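Local coordinates for hypothetical protein (Vibrio sp. DAT722, PDB 2Q73) that probably hydrolyses nucleoside triphosphates to monophosphates and pyrophosphate as a magnesium-dependent house-cleaning enzyme of the MazG family, at residues C[50-54]-C[55-59]. Sequence-based numbering, arbitrary orientation.
Sequences ELKGS and VAEEL. With MG (magnesium ion), chain G.
A local helix-capping contact joins the loop after helix 20-39 to the start of helix 55-72: Ser54 is the N-cap, and Glu57 reaches back over the type II beta turn Leu51–Ser54. Ser54 OG sits between the backbone N and the carbonyl carbon (chi1 71°), a position from which it can face both Glu57 N and Leu51 O. It accepts from Glu57 N at 3.0 Å. The same OG donates to Leu51 O at 2.7 Å; a single hydroxyl thus links the first turn of the helix to the beta turn. Leu51 O also accepts from Ser54 N, the bond that closes the turn, while Ser54 O accepts the helical bond from Glu58 N. Glu57 runs extended, CG anti to its backbone N, which carries the carboxylate over the turn; there OE1 accepts a hydrogen bond from Gly53 N at 3.0 Å, met from above the carboxylate plane. Along the way its CB lies 3.8 Å from Leu51 CD1, the two side chains crossing nearly at right angles. Leu87 of the second subunit packs on Leu51. Gly53 has the positive phi (78°) that suits the third position of this turn, and its CA packs 3.4 Å from Glu58 OE2. Glu58 binds magnesium through OE1 at 2.4 Å, while OE2 accepts from a metal-bound water. Glu30, Glu33 and Asp61 complete the protein ligands; the capped first turn of the helix thereby supplies one ligand, Glu58, of the acidic magnesium site of an all-alpha MazG pyrophosphohydrolase.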
loop_
_atom_site.group_PDB
_atom_site.type_symbol
_atom_site.label_atom_id
_atom_site.label_comp_id
_atom_site.label_asym_id
_atom_site.label_seq_id
_atom_site.Cartn_x
_atom_site.Cartn_y
_atom_site.Cartn_z
ATOM N N GLU C 50 13.945 19.838 -8.628
ATOM C CA GLU C 50 14.243 18.488 -8.191
ATOM C C GLU C 50 13.028 17.814 -7.553
ATOM O O GLU C 50 13.075 16.643 -7.231
ATOM C CB GLU C 50 15.394 18.514 -7.183
ATOM C CG GLU C 50 16.784 18.670 -7.786
ATOM C CD GLU C 50 17.765 19.333 -6.828
ATOM O OE1 GLU C 50 17.386 19.616 -5.664
ATOM O OE2 GLU C 50 18.921 19.585 -7.246
ATOM N N LEU C 51 11.951 18.575 -7.386
ATOM C CA LEU C 51 10.816 18.160 -6.571
ATOM C C LEU C 51 10.074 16.940 -7.117
ATOM O O LEU C 51 9.727 16.026 -6.350
ATOM C CB LEU C 51 9.853 19.341 -6.349
ATOM C CG LEU C 51 8.632 19.116 -5.443
ATOM C CD1 LEU C 51 9.031 18.734 -4.017
ATOM C CD2 LEU C 51 7.736 20.359 -5.433
ATOM N N LYS C 52 9.826 16.920 -8.427
ATOM C CA LYS C 52 9.028 15.847 -9.024
ATOM C C LYS C 52 9.707 14.510 -8.829
ATOM O O LYS C 52 10.873 14.347 -9.200
ATOM C CB LYS C 52 8.789 16.061 -10.517
ATOM C CG LYS C 52 7.829 15.021 -11.101
ATOM C CD LYS C 52 7.944 14.885 -12.624
ATOM C CE LYS C 52 6.740 14.105 -13.173
ATOM N NZ LYS C 52 6.866 13.834 -14.633
ATOM N N GLY C 53 8.960 13.574 -8.250
ATOM C CA GLY C 53 9.436 12.218 -7.989
ATOM C C GLY C 53 10.357 12.065 -6.784
ATOM O O GLY C 53 10.803 10.951 -6.487
ATOM N N SER C 54 10.663 13.168 -6.100
ATOM C CA SER C 54 11.494 13.109 -4.900
ATOM C C SER C 54 10.787 12.431 -3.717
ATOM O O SER C 54 9.557 12.400 -3.624
ATOM C CB SER C 54 11.950 14.502 -4.481
ATOM O OG SER C 54 10.854 15.245 -3.974
ATOM N N VAL C 55 11.576 11.894 -2.799
ATOM C CA VAL C 55 11.026 11.347 -1.567
ATOM C C VAL C 55 10.224 12.441 -0.839
ATOM O O VAL C 55 9.123 12.179 -0.339
ATOM C CB VAL C 55 12.154 10.752 -0.661
ATOM C CG1 VAL C 55 11.604 10.406 0.728
ATOM C CG2 VAL C 55 12.734 9.458 -1.305
ATOM N N ALA C 56 10.759 13.657 -0.810
ATOM C CA ALA C 56 10.071 14.812 -0.198
ATOM C C ALA C 56 8.667 15.015 -0.764
ATOM O O ALA C 56 7.691 15.152 -0.005
ATOM C CB ALA C 56 10.913 16.094 -0.365
ATOM N N GLU C 57 8.563 15.029 -2.092
ATOM C CA GLU C 57 7.259 15.193 -2.744
ATOM C C GLU C 57 6.306 14.080 -2.375
ATOM O O GLU C 57 5.145 14.338 -2.036
ATOM C CB GLU C 57 7.397 15.285 -4.264
ATOM C CG GLU C 57 6.137 14.928 -5.025
ATOM C CD GLU C 57 6.100 15.504 -6.413
ATOM O OE1 GLU C 57 6.311 14.735 -7.382
ATOM O OE2 GLU C 57 5.862 16.725 -6.538
ATOM N N GLU C 58 6.782 12.835 -2.419
ATOM C CA GLU C 58 5.891 11.712 -2.179
ATOM C C GLU C 58 5.438 11.651 -0.723
ATOM O O GLU C 58 4.273 11.336 -0.471
ATOM C CB GLU C 58 6.508 10.369 -2.634
ATOM C CG GLU C 58 7.061 10.393 -4.078
ATOM C CD GLU C 58 6.126 10.995 -5.133
ATOM O OE1 GLU C 58 4.907 11.090 -4.907
ATOM O OE2 GLU C 58 6.635 11.357 -6.222
ATOM N N LEU C 59 6.337 11.968 0.218
ATOM C CA LEU C 59 5.975 12.054 1.646
ATOM C C LEU C 59 4.919 13.137 1.893
ATOM O O LEU C 59 3.923 12.893 2.590
ATOM C CB LEU C 59 7.204 12.290 2.535
ATOM C CG LEU C 59 8.171 11.104 2.760
ATOM C CD1 LEU C 59 9.396 11.544 3.525
ATOM C CD2 LEU C 59 7.498 9.906 3.457
HETATM MG MG MG G . 2.886 11.875 -6.027
HETATM O O HOH W 1 4.425 12.451 -7.763
#